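Local structure of E3 SUMO-protein ligase SIZ2 (Saccharomyces cerevisiae, 6U75) at residues I11-K19 with M32-L43; L80-V91 with N102-K111. The protein acts as a PIAS-family SUMO E3 ligase that may promote SUMO attachment to septins, the present chain spanning its PINIT domain and SP-RING zinc finger. One frame throughout, in Å; residues are numbered along the deposited sequence.

Contact 1. Residues I11-K19 with M32-L43; sequences IVQIPDANK and MKFKVSKSNHDL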
# COMPACT_ATOMS: atom_id res chain seq x y z
N ILE A 11 12.68 1.97 11.59
CA ILE A 11 13.89 2.60 12.10
C ILE A 11 14.34 1.95 13.40
O ILE A 11 15.53 1.71 13.60
CB ILE A 11 13.66 4.12 12.29
CG1 ILE A 11 13.25 4.77 10.97
CG2 ILE A 11 14.90 4.78 12.87
CD1 ILE A 11 14.28 4.65 9.87
N VAL A 12 13.40 1.66 14.29
CA VAL A 12 13.70 0.99 15.55
C VAL A 12 12.40 0.45 16.12
O VAL A 12 11.34 1.08 16.02
CB VAL A 12 14.39 1.95 16.55
CG1 VAL A 12 13.58 3.23 16.70
CG2 VAL A 12 14.59 1.27 17.89
N GLN A 13 12.48 -0.75 16.70
CA GLN A 13 11.35 -1.32 17.41
C GLN A 13 11.28 -0.75 18.82
O GLN A 13 12.31 -0.56 19.48
CB GLN A 13 11.47 -2.84 17.47
CG GLN A 13 10.28 -3.54 18.11
CD GLN A 13 10.40 -5.04 18.07
OE1 GLN A 13 11.34 -5.59 17.49
NE2 GLN A 13 9.45 -5.73 18.69
N ILE A 14 10.07 -0.46 19.28
CA ILE A 14 9.88 0.06 20.63
C ILE A 14 9.89 -1.11 21.61
O ILE A 14 9.11 -2.06 21.44
CB ILE A 14 8.58 0.85 20.73
CG1 ILE A 14 8.67 2.15 19.92
CG2 ILE A 14 8.25 1.15 22.18
CD1 ILE A 14 9.64 3.17 20.48
N PRO A 15 10.74 -1.09 22.64
CA PRO A 15 10.76 -2.19 23.59
C PRO A 15 9.58 -2.14 24.55
O PRO A 15 9.05 -1.07 24.85
CB PRO A 15 12.09 -1.99 24.33
CG PRO A 15 12.30 -0.52 24.29
CD PRO A 15 11.73 -0.05 22.98
N ASP A 16 9.19 -3.32 25.02
CA ASP A 16 8.09 -3.46 25.97
C ASP A 16 6.76 -2.99 25.39
O ASP A 16 5.84 -2.65 26.14
CB ASP A 16 8.39 -2.72 27.28
CG ASP A 16 9.74 -3.08 27.86
OD1 ASP A 16 10.21 -4.22 27.62
OD2 ASP A 16 10.33 -2.23 28.55
N ALA A 17 6.65 -2.95 24.06
CA ALA A 17 5.41 -2.57 23.39
C ALA A 17 4.85 -3.71 22.55
O ALA A 17 4.11 -3.47 21.60
CB ALA A 17 5.63 -1.33 22.52
N ASN A 18 5.19 -4.95 22.90
CA ASN A 18 4.67 -6.13 22.22
C ASN A 18 3.55 -6.73 23.04
O ASN A 18 3.46 -6.54 24.26
CB ASN A 18 5.78 -7.16 22.01
CG ASN A 18 6.99 -6.58 21.31
OD1 ASN A 18 7.08 -6.60 20.08
ND2 ASN A 18 7.94 -6.07 22.09
N LYS A 19 2.67 -7.48 22.37
CA LYS A 19 1.60 -8.15 23.09
C LYS A 19 1.02 -9.27 22.24
O LYS A 19 0.85 -9.12 21.03
CB LYS A 19 0.50 -7.17 23.50
CG LYS A 19 -0.43 -7.68 24.59
CD LYS A 19 0.29 -7.82 25.92
CE LYS A 19 -0.61 -8.43 26.99
NZ LYS A 19 -1.39 -7.41 27.74
N MET A 32 -2.37 -2.53 27.31
CA MET A 32 -0.92 -2.51 27.16
C MET A 32 -0.37 -1.23 27.76
O MET A 32 -0.80 -0.13 27.38
CB MET A 32 -0.51 -2.60 25.68
CG MET A 32 -0.98 -3.85 24.97
SD MET A 32 -0.57 -3.83 23.21
CE MET A 32 1.21 -3.56 23.28
N LYS A 33 0.56 -1.36 28.69
CA LYS A 33 1.30 -0.22 29.22
C LYS A 33 2.70 -0.21 28.61
O LYS A 33 3.35 -1.25 28.52
CB LYS A 33 1.42 -0.28 30.75
CG LYS A 33 0.22 -0.89 31.46
CD LYS A 33 0.26 -0.60 32.97
CE LYS A 33 1.49 -1.20 33.65
NZ LYS A 33 1.48 -2.69 33.66
N PHE A 34 3.15 0.97 28.18
CA PHE A 34 4.54 1.09 27.78
C PHE A 34 4.95 2.56 27.78
O PHE A 34 4.11 3.46 27.68
CB PHE A 34 4.81 0.45 26.41
CG PHE A 34 4.09 1.12 25.27
CD1 PHE A 34 4.67 2.19 24.61
CD2 PHE A 34 2.86 0.66 24.85
CE1 PHE A 34 4.01 2.79 23.55
CE2 PHE A 34 2.20 1.26 23.80
CZ PHE A 34 2.78 2.33 23.15
N LYS A 35 6.25 2.78 27.90
CA LYS A 35 6.85 4.10 27.86
C LYS A 35 7.68 4.24 26.59
O LYS A 35 8.18 3.26 26.04
CB LYS A 35 7.73 4.34 29.09
CG LYS A 35 7.01 4.15 30.41
CD LYS A 35 7.97 4.13 31.59
CE LYS A 35 8.34 5.52 32.06
NZ LYS A 35 7.18 6.23 32.67
N VAL A 36 7.82 5.48 26.13
CA VAL A 36 8.65 5.81 24.98
C VAL A 36 9.77 6.71 25.49
O VAL A 36 9.53 7.87 25.85
CB VAL A 36 7.86 6.48 23.86
CG1 VAL A 36 8.79 6.92 22.73
CG2 VAL A 36 6.78 5.54 23.33
N SER A 37 10.99 6.17 25.52
CA SER A 37 12.14 6.88 26.08
C SER A 37 12.27 8.28 25.52
O SER A 37 11.73 8.60 24.46
CB SER A 37 13.42 6.09 25.80
OG SER A 37 13.70 6.06 24.41
N LYS A 38 13.00 9.14 26.24
CA LYS A 38 13.25 10.49 25.75
C LYS A 38 14.14 10.47 24.51
O LYS A 38 14.04 11.36 23.66
CB LYS A 38 13.89 11.33 26.85
CG LYS A 38 13.72 12.83 26.68
CD LYS A 38 14.92 13.47 26.01
CE LYS A 38 14.74 14.97 25.88
NZ LYS A 38 15.92 15.63 25.24
N SER A 39 15.02 9.47 24.39
CA SER A 39 15.84 9.36 23.19
C SER A 39 14.98 9.08 21.96
O SER A 39 15.22 9.64 20.89
CB SER A 39 16.89 8.26 23.37
OG SER A 39 17.95 8.70 24.20
N ASN A 40 13.97 8.21 22.10
CA ASN A 40 13.08 7.95 20.97
C ASN A 40 12.21 9.16 20.66
O ASN A 40 11.88 9.40 19.49
CB ASN A 40 12.22 6.72 21.27
CG ASN A 40 13.01 5.43 21.19
OD1 ASN A 40 13.87 5.27 20.32
ND2 ASN A 40 12.73 4.50 22.09
N HIS A 41 11.85 9.96 21.66
CA HIS A 41 11.17 11.22 21.40
C HIS A 41 12.07 12.16 20.60
O HIS A 41 11.63 12.79 19.63
CB HIS A 41 10.74 11.87 22.71
CG HIS A 41 9.37 11.46 23.17
ND1 HIS A 41 8.24 12.21 22.91
CD2 HIS A 41 8.96 10.38 23.87
CE1 HIS A 41 7.19 11.61 23.43
NE2 HIS A 41 7.60 10.50 24.03
N ASP A 42 13.33 12.27 21.00
CA ASP A 42 14.27 13.10 20.26
C ASP A 42 14.44 12.59 18.83
O ASP A 42 14.59 13.38 17.90
CB ASP A 42 15.63 13.13 20.97
CG ASP A 42 15.56 13.79 22.33
OD1 ASP A 42 14.64 14.60 22.56
OD2 ASP A 42 16.43 13.50 23.18
N LEU A 43 14.41 11.27 18.65
CA LEU A 43 14.52 10.72 17.31
C LEU A 43 13.30 11.07 16.47
O LEU A 43 13.43 11.47 15.30
CB LEU A 43 14.70 9.20 17.39
CG LEU A 43 14.88 8.48 16.05
CD1 LEU A 43 16.15 8.95 15.35
CD2 LEU A 43 14.91 6.97 16.27
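The two antiparallel sheets of the PINIT domain face each other here, A17, at the break in strand 12-21, and K19 beyond it meeting M32 and F34 from strand 28-34, with helix 38-46 closing the far end. The methyl of A17 sits over one face of the F34 ring, a CH-pi contact with A17 CB 4.1 Å from the ring centroid and 15° off the normal, displaced toward the rim. F34 carries CG between its own backbone N and carbonyl carbon (chi1 65°), which turns the ring under that methyl, and V36 CG2 lies in the ring plane at its edge. At the base of the ring, F34 CB approaches the carbonyl of D16, with D16 O 3.3 Å away. The M32 and K19 side chains pass each other in opposite directions: M32 SD is 3.5 Å from K19 CB, and a bend at chi3 (55°) brings M32 CE to 3.4 Å from A17 O. No hydrogen bond passes between the two segments; their strands belong to different sheets, and each finds its backbone partners elsewhere, V12 with I136 and M32 with L119. A type II turn from I14 to A17 interrupts strand 12-21, with D16 at positive phi, and a classic bulge sets I11 and V12 both against I136. I14 lies before the helix, its CD1 sliding past the N40 amide, 3.7 Å from N40 ND2, while its CG2 looks toward F34. N40 belongs to the first turn of the helix, where its backbone N is capped by S37 OG at the N-cap (N40 N to S37 OG 3.2 Å). One turn further on, L43 CD2 rests 4.0 Å from I11 CG2, and V12 CG1 reaches the same methyl.

Contact 2. Residues L80-V91 with N102-K111; sequences LVFNGTKLEDNV and NPANLTPYLK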
# COMPACT_ATOMS: atom_id res chain seq x y z
N LEU A 80 -9.55 0.69 19.14
CA LEU A 80 -8.25 1.05 19.70
C LEU A 80 -8.36 2.41 20.38
O LEU A 80 -8.85 3.37 19.78
CB LEU A 80 -7.18 1.10 18.60
CG LEU A 80 -6.87 -0.23 17.92
CD1 LEU A 80 -6.14 0.02 16.61
CD2 LEU A 80 -6.04 -1.11 18.83
N VAL A 81 -7.91 2.47 21.63
CA VAL A 81 -7.94 3.70 22.42
C VAL A 81 -6.55 3.91 22.98
O VAL A 81 -6.10 3.14 23.84
CB VAL A 81 -8.99 3.64 23.54
CG1 VAL A 81 -9.02 4.95 24.31
CG2 VAL A 81 -10.36 3.31 22.98
N PHE A 82 -5.86 4.94 22.51
CA PHE A 82 -4.50 5.26 22.94
C PHE A 82 -4.56 6.52 23.79
O PHE A 82 -4.81 7.61 23.27
CB PHE A 82 -3.57 5.43 21.74
CG PHE A 82 -2.12 5.50 22.10
CD1 PHE A 82 -1.46 4.38 22.60
CD2 PHE A 82 -1.41 6.68 21.95
CE1 PHE A 82 -0.12 4.44 22.93
CE2 PHE A 82 -0.07 6.74 22.28
CZ PHE A 82 0.57 5.62 22.78
N ASN A 83 -4.33 6.37 25.09
CA ASN A 83 -4.35 7.49 26.03
C ASN A 83 -5.70 8.19 26.03
O ASN A 83 -5.79 9.42 26.03
CB ASN A 83 -3.22 8.48 25.70
CG ASN A 83 -1.84 7.89 25.92
OD1 ASN A 83 -1.62 7.15 26.88
ND2 ASN A 83 -0.91 8.21 25.04
N GLY A 84 -6.78 7.40 26.04
CA GLY A 84 -8.12 7.92 26.10
C GLY A 84 -8.72 8.32 24.77
O GLY A 84 -9.95 8.33 24.64
N THR A 85 -7.90 8.66 23.78
CA THR A 85 -8.39 9.08 22.48
C THR A 85 -8.56 7.87 21.57
O THR A 85 -7.62 7.09 21.38
CB THR A 85 -7.42 10.08 21.85
OG1 THR A 85 -7.35 11.27 22.65
CG2 THR A 85 -7.86 10.45 20.44
N LYS A 86 -9.75 7.71 21.01
CA LYS A 86 -9.99 6.64 20.06
C LYS A 86 -9.21 6.90 18.77
O LYS A 86 -9.04 8.05 18.34
CB LYS A 86 -11.48 6.51 19.74
CG LYS A 86 -11.81 5.44 18.71
CD LYS A 86 -13.30 5.38 18.40
CE LYS A 86 -13.57 4.43 17.24
NZ LYS A 86 -15.00 4.44 16.82
N LEU A 87 -8.74 5.82 18.16
CA LEU A 87 -8.01 5.91 16.90
C LEU A 87 -9.00 5.73 15.75
O LEU A 87 -9.59 4.66 15.59
CB LEU A 87 -6.92 4.85 16.83
CG LEU A 87 -5.81 4.97 17.87
CD1 LEU A 87 -4.83 3.81 17.75
CD2 LEU A 87 -5.08 6.30 17.73
N GLU A 88 -9.17 6.78 14.95
CA GLU A 88 -10.05 6.74 13.79
C GLU A 88 -9.41 6.07 12.58
O GLU A 88 -10.06 5.96 11.54
CB GLU A 88 -10.49 8.16 13.41
CG GLU A 88 -11.27 8.89 14.50
CD GLU A 88 -12.59 8.21 14.83
OE1 GLU A 88 -13.07 8.37 15.98
OE2 GLU A 88 -13.15 7.51 13.96
N ASP A 89 -8.16 5.63 12.70
CA ASP A 89 -7.48 5.01 11.57
C ASP A 89 -8.29 3.83 11.03
O ASP A 89 -8.91 3.09 11.79
CB ASP A 89 -6.08 4.53 11.98
CG ASP A 89 -5.16 5.67 12.38
OD1 ASP A 89 -5.35 6.24 13.47
OD2 ASP A 89 -4.25 6.00 11.59
N ASN A 90 -8.29 3.68 9.71
CA ASN A 90 -8.86 2.50 9.06
C ASN A 90 -7.85 1.36 9.15
O ASN A 90 -7.20 0.97 8.18
CB ASN A 90 -9.23 2.82 7.61
CG ASN A 90 -9.89 1.66 6.90
OD1 ASN A 90 -9.22 0.81 6.32
ND2 ASN A 90 -11.22 1.61 6.95
N VAL A 91 -7.72 0.83 10.37
CA VAL A 91 -6.62 -0.09 10.67
C VAL A 91 -6.70 -1.33 9.79
O VAL A 91 -5.67 -1.83 9.32
CB VAL A 91 -6.62 -0.46 12.17
CG1 VAL A 91 -6.13 0.72 13.00
CG2 VAL A 91 -8.01 -0.90 12.63
N ASN A 102 -3.84 -1.55 7.45
CA ASN A 102 -2.87 -0.48 7.63
C ASN A 102 -2.49 -0.35 9.09
O ASN A 102 -3.23 -0.79 9.98
CB ASN A 102 -3.42 0.86 7.13
CG ASN A 102 -3.38 0.99 5.63
OD1 ASN A 102 -2.69 0.24 4.94
ND2 ASN A 102 -4.12 1.96 5.10
N PRO A 103 -1.33 0.23 9.39
CA PRO A 103 -0.97 0.49 10.78
C PRO A 103 -1.72 1.70 11.33
O PRO A 103 -2.34 2.47 10.59
CB PRO A 103 0.54 0.76 10.71
CG PRO A 103 0.76 1.28 9.33
CD PRO A 103 -0.24 0.58 8.46
N ALA A 104 -1.66 1.84 12.65
CA ALA A 104 -2.28 2.96 13.35
C ALA A 104 -1.20 3.94 13.79
O ALA A 104 -0.17 3.52 14.33
CB ALA A 104 -3.08 2.47 14.56
N ASN A 105 -1.44 5.22 13.56
CA ASN A 105 -0.48 6.27 13.89
C ASN A 105 -0.73 6.74 15.32
O ASN A 105 -1.76 7.36 15.61
CB ASN A 105 -0.60 7.43 12.91
CG ASN A 105 0.42 8.53 13.19
OD1 ASN A 105 1.47 8.29 13.77
ND2 ASN A 105 0.10 9.75 12.76
N LEU A 106 0.20 6.44 16.22
CA LEU A 106 0.12 6.84 17.61
C LEU A 106 0.87 8.14 17.90
O LEU A 106 0.85 8.61 19.04
CB LEU A 106 0.67 5.73 18.52
CG LEU A 106 0.13 4.32 18.30
CD1 LEU A 106 0.91 3.33 19.15
CD2 LEU A 106 -1.35 4.24 18.61
N THR A 107 1.52 8.72 16.90
CA THR A 107 2.42 9.85 17.15
C THR A 107 1.74 11.03 17.82
O THR A 107 2.25 11.51 18.85
CB THR A 107 3.07 10.28 15.83
OG1 THR A 107 3.56 9.13 15.13
CG2 THR A 107 4.23 11.24 16.09
N PRO A 108 0.61 11.54 17.32
CA PRO A 108 0.06 12.79 17.90
C PRO A 108 -0.50 12.63 19.30
O PRO A 108 -0.63 13.63 20.01
CB PRO A 108 -1.03 13.18 16.90
CG PRO A 108 -1.46 11.90 16.29
CD PRO A 108 -0.23 11.04 16.22
N TYR A 109 -0.84 11.41 19.72
CA TYR A 109 -1.46 11.18 21.02
C TYR A 109 -0.48 10.66 22.06
O TYR A 109 -0.90 10.15 23.10
CB TYR A 109 -2.64 10.22 20.86
CG TYR A 109 -3.47 10.50 19.63
CD1 TYR A 109 -4.23 11.66 19.53
CD2 TYR A 109 -3.50 9.61 18.57
CE1 TYR A 109 -4.99 11.93 18.41
CE2 TYR A 109 -4.25 9.87 17.44
CZ TYR A 109 -4.99 11.03 17.36
OH TYR A 109 -5.75 11.29 16.24
N LEU A 110 0.82 10.77 21.79
CA LEU A 110 1.84 10.30 22.72
C LEU A 110 1.99 11.27 23.89
O LEU A 110 1.84 12.49 23.74
CB LEU A 110 3.18 10.15 22.01
CG LEU A 110 3.70 8.73 21.78
CD1 LEU A 110 5.02 8.77 21.02
CD2 LEU A 110 3.86 7.97 23.09
N LYS A 111 2.30 10.72 25.05
CA LYS A 111 2.57 11.50 26.25
C LYS A 111 4.08 11.69 26.42
O LYS A 111 4.89 11.02 25.78
CB LYS A 111 1.97 10.82 27.48
CG LYS A 111 0.46 10.62 27.42
CD LYS A 111 -0.28 11.96 27.38
CE LYS A 111 -1.40 11.95 26.35
NZ LYS A 111 -1.81 13.33 25.97
O HOH W 1 -7.44 8.93 15.15
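The segments run in opposite directions, from V91 beside N102, where the short approach of N102 N to V91 O is doubtful, through D89 beside A104 to N83 beside Y109. The first segment holds a PINIT-domain hairpin, strands 79-82 and 85-86 linked by a type I' turn from F82 to T85; strand 104-105 belongs to the other sheet. F82 points from the hairpin onto the residues that follow strand 104-105, its CG anti to the backbone N (chi1 -169°), which carries the ring over to L106 and L110. L106 CD2 lies over one ring face, 4.1 Å from the centroid, and N83 CG backs the other. L110 CD2 meets the ring edge at F82 CZ. With an alanine here, L106 CD2 and L110 CD2 would probably lose the ring they touch, opening a gap beside them. L87 splits its branches, CD1 to L106 CD2 (3.6 Å) and CD2 obliquely to Y109 CE2 (3.7 Å). On the turn, the N83 amide donates from ND2 to Y109 O (2.7 Å, 157°), almost in its own plane, while its OD1 takes H118 N. T85 CG2 covers one face of the Y109 ring and P108 CG the other. Beyond the hydroxyl a water bridges, accepting from E88 N at 2.8 Å and lying 3.1 Å from Y109 OH.

From the N terminus, strand 12-21 leads through a short connection into strand 28-34 and helix 38-46, so contact 1 closes the first loop. Strand 50-58 follows before the hairpin of strands 79-82 and 85-86, and contact 2 closes on strand 104-105 and the turns after it. The two loops lie in series and neither nest nor cross. Each contact joins the same pair of sheets: 12-21 and 104-105 lie in one, 28-34 and the hairpin in the other, where strand 117-123 separates 28-34 from 79-82. The contacts touch where F34 CZ is 3.6 Å from F82 CE1 and, in the flanking loops, where V36 CG2 meets L110 CD2.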